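Local coordinates for DUF596 domain-containing protein (Neisseria meningitidis, PDB 2O5H) that is of unknown function but belongs to the DUF596 family of conserved bacterial proteins and forms a disulfide-linked pair of identical subunits, at residues R15-D18 against R19-E22; C36-S39 against T40-F44. One frame throughout, in Å; residues are numbered along the deposited sequence. Where two conformers were deposited one is given.

Interaction 1: residues R15-D18 against R19-E22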
ATOM      1  N   ARG A  15      12.369 -13.633 -14.014  1.00 38.75           N
ATOM      2  CA  ARG A  15      13.155 -12.770 -13.141  1.00 38.78           C
ATOM      3  C   ARG A  15      12.395 -12.412 -11.864  1.00 37.25           C
ATOM      4  O   ARG A  15      13.005 -12.318 -10.818  1.00 36.84           O
ATOM      5  CB  ARG A  15      13.620 -11.513 -13.871  1.00 38.58           C
ATOM      6  CG  ARG A  15      14.559 -11.833 -15.030  1.00 42.43           C
ATOM      7  CD  ARG A  15      15.183 -10.582 -15.636  1.00 46.40           C
ATOM      8  NE  ARG A  15      14.293  -9.966 -16.618  1.00 46.07           N
ATOM      9  CZ  ARG A  15      13.674  -8.803 -16.431  1.00 46.20           C
ATOM     10  NH1 ARG A  15      13.884  -8.149 -15.312  1.00 44.46           N
ATOM     11  NH2 ARG A  15      12.869  -8.295 -17.361  1.00 41.10           N
ATOM     12  N   TYR A  16      11.078 -12.244 -11.946  1.00 36.99           N
ATOM     13  CA  TYR A  16      10.298 -11.870 -10.748  1.00 37.24           C
ATOM     14  C   TYR A  16      10.236 -13.015  -9.721  1.00 38.89           C
ATOM     15  O   TYR A  16      10.184 -12.794  -8.498  1.00 38.71           O
ATOM     16  CB  TYR A  16       8.892 -11.295 -11.095  1.00 36.50           C
ATOM     17  CG  TYR A  16       8.138 -10.909  -9.823  1.00 35.96           C
ATOM     18  CD1 TYR A  16       8.451  -9.729  -9.132  1.00 34.11           C
ATOM     19  CD2 TYR A  16       7.175 -11.761  -9.280  1.00 35.61           C
ATOM     20  CE1 TYR A  16       7.810  -9.399  -7.962  1.00 30.43           C
ATOM     21  CE2 TYR A  16       6.536 -11.465  -8.087  1.00 35.03           C
ATOM     22  CZ  TYR A  16       6.853 -10.282  -7.425  1.00 35.53           C
ATOM     23  OH  TYR A  16       6.195 -10.001  -6.251  1.00 34.87           O
ATOM     24  N   GLN A  17      10.336 -14.252 -10.214  1.00 40.56           N
ATOM     25  CA  GLN A  17      10.286 -15.450  -9.374  1.00 41.35           C
ATOM     26  C   GLN A  17      11.197 -15.429  -8.160  1.00 41.01           C
ATOM     27  O   GLN A  17      10.831 -15.950  -7.111  1.00 41.86           O
ATOM     28  CB  GLN A  17      10.541 -16.700 -10.218  1.00 42.59           C
ATOM     29  CG  GLN A  17       9.560 -17.847  -9.929  1.00 46.95           C
ATOM     30  CD  GLN A  17       8.079 -17.430 -10.050  1.00 50.72           C
ATOM     31  OE1 GLN A  17       7.728 -16.483 -10.775  1.00 53.38           O
ATOM     32  NE2 GLN A  17       7.210 -18.153  -9.343  1.00 51.72           N
ATOM     33  N   ASP A  18      12.371 -14.810  -8.282  0.50 40.83           N
ATOM     34  CA  ASP A  18      13.364 -14.781  -7.195  0.50 40.17           C
ATOM     35  C   ASP A  18      13.060 -13.789  -6.043  0.50 39.56           C
ATOM     36  O   ASP A  18      13.802 -13.737  -5.049  0.50 38.88           O
ATOM     37  CB  ASP A  18      14.766 -14.493  -7.753  0.50 40.67           C
ATOM     38  CG  ASP A  18      15.039 -15.191  -9.085  0.50 42.11           C
ATOM     39  OD1 ASP A  18      14.339 -16.171  -9.435  0.50 44.24           O
ATOM     40  OD2 ASP A  18      15.978 -14.756  -9.782  0.50 43.53           O
ATOM     41  N   ARG A  19      12.013 -12.981  -6.177  1.00 38.99           N
ATOM     42  CA  ARG A  19      11.550 -12.143  -5.035  1.00 38.08           C
ATOM     43  C   ARG A  19      10.100 -12.426  -4.654  1.00 38.07           C
ATOM     44  O   ARG A  19       9.556 -11.780  -3.748  1.00 38.05           O
ATOM     45  CB  ARG A  19      11.728 -10.648  -5.336  1.00 38.24           C
ATOM     46  CG  ARG A  19      10.987 -10.178  -6.617  1.00 36.69           C
ATOM     47  CD  ARG A  19      11.135  -8.697  -6.829  1.00 37.09           C
ATOM     48  NE  ARG A  19      10.276  -7.886  -5.941  1.00 33.42           N
ATOM     49  CZ  ARG A  19      10.512  -6.626  -5.648  1.00 34.61           C
ATOM     50  NH1 ARG A  19      11.615  -6.052  -6.126  1.00 31.65           N
ATOM     51  NH2 ARG A  19       9.657  -5.939  -4.866  1.00 31.14           N
ATOM     52  N   LEU A  20       9.458 -13.372  -5.345  1.00 37.35           N
ATOM     53  CA  LEU A  20       8.029 -13.634  -5.138  1.00 36.98           C
ATOM     54  C   LEU A  20       7.695 -13.945  -3.669  1.00 36.41           C
ATOM     55  O   LEU A  20       6.751 -13.387  -3.120  1.00 34.84           O
ATOM     56  CB  LEU A  20       7.522 -14.752  -6.070  1.00 37.13           C
ATOM     57  CG  LEU A  20       6.104 -15.319  -5.880  1.00 36.98           C
ATOM     58  CD1 LEU A  20       5.016 -14.248  -5.999  1.00 34.66           C
ATOM     59  CD2 LEU A  20       5.781 -16.407  -6.869  1.00 38.20           C
ATOM     60  N   GLU A  21       8.475 -14.828  -3.046  1.00 35.89           N
ATOM     61  CA  GLU A  21       8.155 -15.327  -1.697  1.00 35.92           C
ATOM     62  C   GLU A  21       8.265 -14.227  -0.669  1.00 36.11           C
ATOM     63  O   GLU A  21       7.411 -14.086   0.209  1.00 34.91           O
ATOM     64  CB  GLU A  21       9.040 -16.512  -1.308  1.00 36.62           C
ATOM     65  CG  GLU A  21       8.699 -17.799  -2.049  1.00 38.83           C
ATOM     66  CD  GLU A  21       7.234 -18.199  -1.882  1.00 42.96           C
ATOM     67  OE1 GLU A  21       6.685 -17.977  -0.772  1.00 42.85           O
ATOM     68  OE2 GLU A  21       6.645 -18.743  -2.858  1.00 45.57           O
ATOM     69  N   GLU A  22       9.326 -13.442  -0.803  1.00 36.39           N
ATOM     70  CA  GLU A  22       9.550 -12.295   0.050  1.00 37.06           C
ATOM     71  C   GLU A  22       8.375 -11.309  -0.073  1.00 35.91           C
ATOM     72  O   GLU A  22       7.890 -10.748   0.939  1.00 36.06           O
ATOM     73  CB  GLU A  22      10.848 -11.627  -0.387  1.00 38.44           C
ATOM     74  CG  GLU A  22      11.622 -10.956   0.730  1.00 44.43           C
ATOM     75  CD  GLU A  22      12.225  -9.631   0.284  1.00 50.54           C
ATOM     76  OE1 GLU A  22      12.968  -9.644  -0.738  1.00 52.54           O
ATOM     77  OE2 GLU A  22      11.943  -8.588   0.949  1.00 51.57           O
TER
HETATM   78  O   HOH W   1      10.787 -16.130  -4.170  1.00 45.86           O
HETATM   79  O   HOH W   2      12.045 -14.268  -2.135  1.00 41.31           O

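Interaction 2: residues C36-S39 against T40-F44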
ATOM      1  N   CYS A  36      -1.165  -1.090  -2.348  1.00 32.42           N
ATOM      2  CA  CYS A  36       0.139  -1.331  -1.696  1.00 32.68           C
ATOM      3  C   CYS A  36       0.834  -2.566  -2.248  1.00 32.04           C
ATOM      4  O   CYS A  36       2.054  -2.697  -2.094  1.00 32.58           O
ATOM      5  CB  CYS A  36       0.009  -1.376  -0.150  1.00 32.13           C
ATOM      6  SG  CYS A  36      -0.540   0.192   0.538  1.00 36.11           S
ATOM      7  N   LEU A  37       0.094  -3.458  -2.893  1.00 32.57           N
ATOM      8  CA  LEU A  37       0.745  -4.511  -3.653  1.00 33.24           C
ATOM      9  C   LEU A  37       1.532  -3.916  -4.805  1.00 32.60           C
ATOM     10  O   LEU A  37       2.584  -4.456  -5.167  1.00 32.96           O
ATOM     11  CB  LEU A  37      -0.268  -5.522  -4.206  1.00 33.91           C
ATOM     12  CG  LEU A  37      -0.554  -6.766  -3.367  1.00 34.92           C
ATOM     13  CD1 LEU A  37      -0.915  -6.477  -1.919  1.00 35.33           C
ATOM     14  CD2 LEU A  37      -1.592  -7.681  -4.090  1.00 35.53           C
ATOM     15  N   TRP A  38       0.947  -2.908  -5.457  1.00 31.54           N
ATOM     16  CA  TRP A  38       1.636  -2.152  -6.510  1.00 31.99           C
ATOM     17  C   TRP A  38       2.901  -1.496  -5.944  1.00 32.05           C
ATOM     18  O   TRP A  38       3.986  -1.631  -6.507  1.00 30.89           O
ATOM     19  CB  TRP A  38       0.712  -1.084  -7.126  1.00 32.68           C
ATOM     20  CG  TRP A  38       1.432  -0.227  -8.141  1.00 34.60           C
ATOM     21  CD1 TRP A  38       1.943   1.062  -7.960  1.00 37.25           C
ATOM     22  CD2 TRP A  38       1.771  -0.617  -9.467  1.00 34.49           C
ATOM     23  NE1 TRP A  38       2.559   1.477  -9.123  1.00 37.32           N
ATOM     24  CE2 TRP A  38       2.492   0.458 -10.053  1.00 38.79           C
ATOM     25  CE3 TRP A  38       1.543  -1.784 -10.227  1.00 33.25           C
ATOM     26  CZ2 TRP A  38       2.990   0.395 -11.373  1.00 33.62           C
ATOM     27  CZ3 TRP A  38       2.006  -1.817 -11.541  1.00 34.65           C
ATOM     28  CH2 TRP A  38       2.735  -0.751 -12.087  1.00 34.31           C
ATOM     29  N   SER A  39       2.777  -0.798  -4.807  1.00 32.50           N
ATOM     30  CA  SER A  39       3.948  -0.193  -4.156  1.00 32.96           C
ATOM     31  C   SER A  39       5.055  -1.235  -3.813  1.00 33.35           C
ATOM     32  O   SER A  39       6.245  -0.953  -3.950  1.00 33.03           O
ATOM     33  CB  SER A  39       3.514   0.574  -2.918  1.00 32.37           C
ATOM     34  OG  SER A  39       2.643   1.627  -3.317  1.00 36.05           O
ATOM     35  N   THR A  40       4.642  -2.428  -3.395  1.00 32.72           N
ATOM     36  CA  THR A  40       5.551  -3.533  -3.085  1.00 33.73           C
ATOM     37  C   THR A  40       6.441  -3.945  -4.270  1.00 33.23           C
ATOM     38  O   THR A  40       7.634  -4.285  -4.090  1.00 33.59           O
ATOM     39  CB  THR A  40       4.728  -4.781  -2.587  1.00 34.54           C
ATOM     40  OG1 THR A  40       3.993  -4.446  -1.396  1.00 36.15           O
ATOM     41  CG2 THR A  40       5.639  -5.973  -2.278  1.00 34.81           C
ATOM     42  N   ILE A  41       5.876  -3.893  -5.486  1.00 32.68           N
ATOM     43  CA  ILE A  41       6.635  -4.316  -6.678  1.00 32.39           C
ATOM     44  C   ILE A  41       7.346  -3.129  -7.367  1.00 33.16           C
ATOM     45  O   ILE A  41       8.151  -3.322  -8.283  1.00 33.21           O
ATOM     46  CB  ILE A  41       5.784  -5.209  -7.677  1.00 30.62           C
ATOM     47  CG1 ILE A  41       4.489  -4.528  -8.184  1.00 29.92           C
ATOM     48  CG2 ILE A  41       5.448  -6.554  -7.054  1.00 32.10           C
ATOM     49  CD1 ILE A  41       4.772  -3.430  -9.207  1.00 29.36           C
ATOM     50  N   LYS A  42       7.087  -1.916  -6.894  1.00 33.25           N
ATOM     51  CA  LYS A  42       7.631  -0.726  -7.576  1.00 37.04           C
ATOM     52  C   LYS A  42       9.145  -0.755  -7.790  1.00 36.68           C
ATOM     53  O   LYS A  42       9.645  -0.320  -8.816  1.00 36.44           O
ATOM     54  CB  LYS A  42       7.287   0.518  -6.775  1.00 37.56           C
ATOM     55  CG  LYS A  42       6.074   1.228  -7.289  1.00 44.86           C
ATOM     56  CD  LYS A  42       6.441   2.076  -8.526  1.00 51.17           C
ATOM     57  CE  LYS A  42       6.132   3.564  -8.275  1.00 52.65           C
ATOM     58  NZ  LYS A  42       6.696   4.397  -9.392  1.00 54.44           N
ATOM     59  N   ASP A  43       9.864  -1.262  -6.793  1.00 36.84           N
ATOM     60  CA  ASP A  43      11.322  -1.250  -6.830  1.00 36.78           C
ATOM     61  C   ASP A  43      11.871  -2.294  -7.787  1.00 37.44           C
ATOM     62  O   ASP A  43      13.069  -2.275  -8.071  1.00 37.66           O
ATOM     63  CB  ASP A  43      11.910  -1.438  -5.434  1.00 37.14           C
ATOM     64  CG  ASP A  43      11.678  -2.835  -4.890  1.00 39.66           C
ATOM     65  OD1 ASP A  43      10.525  -3.202  -4.627  1.00 39.22           O
ATOM     66  OD2 ASP A  43      12.661  -3.586  -4.728  1.00 42.55           O
ATOM     67  N   PHE A  44      11.009  -3.185  -8.301  1.00 36.26           N
ATOM     68  CA  PHE A  44      11.453  -4.276  -9.190  1.00 36.07           C
ATOM     69  C   PHE A  44      11.929  -3.756 -10.543  1.00 36.23           C
ATOM     70  O   PHE A  44      12.868  -4.299 -11.101  1.00 35.10           O
ATOM     71  CB  PHE A  44      10.333  -5.307  -9.374  1.00 36.53           C
ATOM     72  CG  PHE A  44      10.597  -6.349 -10.449  1.00 36.11           C
ATOM     73  CD1 PHE A  44      11.627  -7.277 -10.323  1.00 38.53           C
ATOM     74  CD2 PHE A  44       9.767  -6.396 -11.583  1.00 38.86           C
ATOM     75  CE1 PHE A  44      11.852  -8.246 -11.306  1.00 35.45           C
ATOM     76  CE2 PHE A  44       9.954  -7.350 -12.584  1.00 34.44           C
ATOM     77  CZ  PHE A  44      11.020  -8.295 -12.445  1.00 34.10           C
TER
HETATM   78  O   HOH W   3       8.924  -1.369  -3.714  1.00 27.05           O

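Interaction 1: residues R15-D18 against R19-E22
Arg-19 lays its side chain against the ring of Tyr-16, three residues back. From CB, which rests beside the carbonyl group of Asp-18, the chain turns to place CG between the backbone N and the carbonyl carbon (chi1 58°). That turn brings Arg-19 CG to 3.3 Å from Tyr-16 O and 3.5 Å from Tyr-16 CE1. Arg-19 CD follows, 3.6 Å from Tyr-16 CE1, and Arg-19 NE comes 3.5 Å from the same carbon, the guanidinium plane inclined 24° to the ring. A long chain with a charged end suits the place: its CG and CD pass alongside CD1 and CE1 of the ring, the two side chains crossing at about a right angle, while NE forms a salt bridge with Asp-23, whose OD2 also binds Tyr-16 OH.

The backbone here joins helix 3-16 to helix 20-30 through a tight turn, with Arg-19 at the N-cap position of the second helix. Arg-19 N donates to Tyr-16 O over 3.0 Å, nearly straight at 166°. Leu-20 N makes a weak bond to Gln-17 O. Two waters continue the linkage: one bridges Gln-17 O and Glu-21 N, the other accepts from Glu-22 N and weakly bonds Asp-18 O.

Leu-20 meets the Tyr-16 ring differently, its CD1 lying at the edge, 3.8 Å from Tyr-16 CE2, near the ring plane. The branched, apolar leucine suits this buried edge; tyrosine pairs an apolar ring for the core with a hydroxyl for Asp-23. On helix 48-64 Tyr-16 touches Ala-54, Ile-57 and Leu-58, and Leu-20 touches Glu-61. Phe-44 meets Tyr-16 edge-to-face.

Interaction 2: residues C36-S39 against T40-F44
Cys-36 O is gripped twice by Thr-40. Thr-40 OG1 donates to Cys-36 O over 2.7 Å, and Thr-40 N to the same Cys-36 O over 2.9 Å, the two arriving from opposite faces of the carbonyl plane. The threonine can do this because its OG1 stands beside its own backbone N, anti to the carbonyl carbon (chi1 -61°), and so faces back along the helix. A residue with both a hydroxyl and a methyl group fits this buried position: the hydroxyl is satisfied within the helix, while the side chain packs on Phe-26 and Thr-27 of helix 20-30.

On another side of the helix, Trp-38 meets Ile-41. The isoleucine CD1 sits over one face of the indole, 4.0 Å from the centroid of the six-membered ring, a CH-pi contact displaced toward the rim, with Trp-38 CE3 its nearest ring atom at 3.8 Å. The two side chains cross at about a right angle, and Ile-41 CD1 also passes 3.3 Å from Trp-38 O. Lys-42 adds its CG and CD, both 4.0 Å from Trp-38 NE1. Its flexible chain lets the aliphatic part line the indole while NZ pairs with Glu-96, which itself touches the tryptophan.

Farther along, the bonds become less regular: Ile-41 N is shared weakly between Leu-37 O and Trp-38 O, and Lys-42 N and Phe-44 N bond to the carbonyls three residues back. A water lies within bonding distance of both Ser-39 O and Asp-43 OD1. The arrangement is that of the last part of an alpha-helix with an i to i-4 threonine hydroxyl-to-carbonyl bond, buried against its neighbours and tied by the Cys-36 disulfide to Cys-36 of the second subunit.

Both interactions are local, three or four residues along the chain, but they sit differently in the fold. Interaction 1 is the partly buried turn between helices 3-16 and 20-30, where polar groups and water mix with one aromatic ring; interaction 2 is a buried stretch of helix 34-41 and the residues just after it, built mainly on bonds within the helix, including one hydroxyl, and on packing round an indole, with its charged groups at the margin. They touch directly. Arg-19 NH2 forms a salt bridge with Asp-43 OD1 at 2.9 Å, and Tyr-16 OH packs on Ile-41 CG2. Each also reaches the second subunit: 15-22 packs on Tyr-30 of that chain, whereas 36-44 is joined to it covalently.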